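Side-chain contact in putative ABC transporter, periplasmic binding protein, amino acid (Neisseria gonorrhoeae, PDB 2YJP), which binds L-cysteine and probably hands it to an ABC transporter for uptake: residues A[258-261]-A[262-266]. The protein carries 1 engineered substitution. Numbering follows the deposited sequence.
Sequences IAAM and KKDGR
Met261 lays its CG over one face of the Arg266 guanidinium, toward the rim of that flat group, with CG 3.5 Å from Arg266 CZ; the two side chains cross at about a right angle. Ala260 closes in at the edge of the same group, its CB lying in the guanidinium plane and 3.9 Å from Arg266 NH2. The chain of Arg266 bends at chi3 (-54°), which brings the guanidinium back beside Met261 and Asp264. There NE gives a nearly straight salt-bridge bond of 2.8 Å to Asp264 OD1, on the syn side and about 20° out of the carboxylate plane, while NH2 makes a weak bond to OD2. OD1 also accepts a hydrogen bond from the backbone N of Arg266, through its anti lone pair, at 3.2 Å; that is an Asx turn, and it spans the corner where helix 248-264 gives way to helix 266-274. Gly265 sits at the corner with positive phi (96°), at the N-cap position of the following helix. Behind the corner Asp264 N bonds to Ala260 O at 2.9 Å, whereas Gly265 N reaches Met261 O only weakly. One turn back, the extended Lys262 chain passes Ile258, CE to CG2 at 3.6 Å, and its NZ hydrogen-bonds to the backbone O of Pro140 and to that of the C-terminal residue Glu291. Met261 also touches Asp87 and Leu88 of helix 80-93, and Arg266 NH1 forms a salt bridge with Asp91 of that helix. With carboxylates bound through NE and NH1 and methionine carbon over one face, the guanidinium is restrained in rotation, its charge probably balanced by Asp264 and Asp91 together, and the helix corner is thereby tied to helix 80-93.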
ATOM      1  N   ILE A 258      -3.572 -16.836  -0.872  1.00 23.09           N
ATOM      2  CA  ILE A 258      -4.476 -15.790  -0.415  1.00 23.35           C
ATOM      3  C   ILE A 258      -5.829 -16.366  -0.013  1.00 25.01           C
ATOM      4  O   ILE A 258      -6.366 -15.997   1.027  1.00 25.49           O
ATOM      5  CB  ILE A 258      -4.669 -14.658  -1.453  1.00 22.46           C
ATOM      6  CG1 ILE A 258      -3.345 -13.905  -1.669  1.00 22.89           C
ATOM      7  CG2 ILE A 258      -5.794 -13.669  -1.024  1.00 21.33           C
ATOM      8  CD1 ILE A 258      -2.696 -13.270  -0.389  1.00 21.67           C
ATOM      9  N   ALA A 259      -6.345 -17.278  -0.843  1.00 26.19           N
ATOM     10  CA  ALA A 259      -7.678 -17.856  -0.682  1.00 27.62           C
ATOM     11  C   ALA A 259      -7.663 -18.609   0.622  1.00 28.89           C
ATOM     12  O   ALA A 259      -8.622 -18.526   1.412  1.00 29.79           O
ATOM     13  CB  ALA A 259      -8.029 -18.821  -1.864  1.00 27.71           C
ATOM     14  N   ALA A 260      -6.569 -19.357   0.835  1.00 28.53           N
ATOM     15  CA  ALA A 260      -6.457 -20.209   2.034  1.00 30.13           C
ATOM     16  C   ALA A 260      -6.354 -19.329   3.280  1.00 29.91           C
ATOM     17  O   ALA A 260      -6.917 -19.686   4.320  1.00 32.23           O
ATOM     18  CB  ALA A 260      -5.282 -21.195   1.962  1.00 29.27           C
ATOM     19  N   MET A 261      -5.689 -18.188   3.148  1.00 27.07           N
ATOM     20  CA  MET A 261      -5.529 -17.261   4.287  1.00 27.65           C
ATOM     21  C   MET A 261      -6.804 -16.560   4.720  1.00 27.60           C
ATOM     22  O   MET A 261      -6.970 -16.272   5.918  1.00 27.80           O
ATOM     23  CB  MET A 261      -4.455 -16.223   4.029  1.00 24.72           C
ATOM     24  CG  MET A 261      -3.069 -16.762   4.145  1.00 27.30           C
ATOM     25  SD  MET A 261      -1.975 -15.513   3.442  1.00 33.43           S
ATOM     26  CE  MET A 261      -0.463 -15.870   4.205  1.00 35.95           C
ATOM     27  N   LYS A 262      -7.667 -16.278   3.738  1.00 27.88           N
ATOM     28  CA  LYS A 262      -9.051 -15.831   3.979  1.00 29.09           C
ATOM     29  C   LYS A 262      -9.858 -16.888   4.733  1.00 31.20           C
ATOM     30  O   LYS A 262     -10.596 -16.572   5.644  1.00 32.30           O
ATOM     31  CB  LYS A 262      -9.729 -15.451   2.658  1.00 28.83           C
ATOM     32  CG  LYS A 262      -9.114 -14.205   2.001  1.00 27.43           C
ATOM     33  CD  LYS A 262      -9.741 -13.942   0.648  1.00 27.87           C
ATOM     34  CE  LYS A 262      -9.143 -12.674   0.004  1.00 25.46           C
ATOM     35  NZ  LYS A 262      -9.688 -12.530  -1.422  1.00 23.23           N
ATOM     36  N   LYS A 263      -9.694 -18.146   4.375  1.00 32.41           N
ATOM     37  CA  LYS A 263     -10.539 -19.203   4.925  1.00 35.99           C
ATOM     38  C   LYS A 263     -10.103 -19.625   6.314  1.00 36.47           C
ATOM     39  O   LYS A 263     -10.942 -19.883   7.157  1.00 38.15           O
ATOM     40  CB  LYS A 263     -10.577 -20.433   3.997  1.00 37.48           C
ATOM     41  CG  LYS A 263     -11.714 -20.418   2.936  1.00 41.92           C
ATOM     42  CD  LYS A 263     -11.580 -21.596   1.923  1.00 44.91           C
ATOM     43  CE  LYS A 263     -12.933 -22.252   1.610  1.00 51.27           C
ATOM     44  NZ  LYS A 263     -12.897 -23.715   1.190  1.00 57.11           N
ATOM     45  N   ASP A 264      -8.792 -19.688   6.549  1.00 35.45           N
ATOM     46  CA  ASP A 264      -8.249 -20.217   7.794  1.00 36.97           C
ATOM     47  C   ASP A 264      -7.901 -19.211   8.900  1.00 35.52           C
ATOM     48  O   ASP A 264      -7.365 -19.599   9.923  1.00 36.47           O
ATOM     49  CB  ASP A 264      -7.058 -21.165   7.525  1.00 37.51           C
ATOM     50  CG  ASP A 264      -5.757 -20.428   7.041  1.00 38.75           C
ATOM     51  OD1 ASP A 264      -5.340 -19.352   7.297  1.00 39.54           O
ATOM     52  OD2 ASP A 264      -5.002 -20.905   6.302  1.00 38.73           O
ATOM     53  N   GLY A 265      -8.184 -17.930   8.710  1.00 34.22           N
ATOM     54  CA  GLY A 265      -7.997 -16.951   9.781  1.00 32.99           C
ATOM     55  C   GLY A 265      -6.688 -16.202   9.752  1.00 31.29           C
ATOM     56  O   GLY A 265      -6.542 -15.237  10.476  1.00 31.27           O
ATOM     57  N   ARG A 266      -5.731 -16.607   8.913  1.00 29.89           N
ATOM     58  CA  ARG A 266      -4.449 -15.900   8.829  1.00 27.75           C
ATOM     59  C   ARG A 266      -4.542 -14.465   8.402  1.00 26.60           C
ATOM     60  O   ARG A 266      -3.812 -13.639   8.937  1.00 26.44           O
ATOM     61  CB  ARG A 266      -3.431 -16.645   7.957  1.00 27.30           C
ATOM     62  CG  ARG A 266      -2.791 -17.844   8.764  1.00 30.23           C
ATOM     63  CD  ARG A 266      -1.888 -18.780   7.931  1.00 29.07           C
ATOM     64  NE  ARG A 266      -2.584 -19.262   6.769  1.00 30.83           N
ATOM     65  CZ  ARG A 266      -2.020 -19.753   5.666  1.00 31.83           C
ATOM     66  NH1 ARG A 266      -0.742 -19.822   5.541  1.00 29.43           N
ATOM     67  NH2 ARG A 266      -2.720 -20.183   4.665  1.00 31.09           N
TER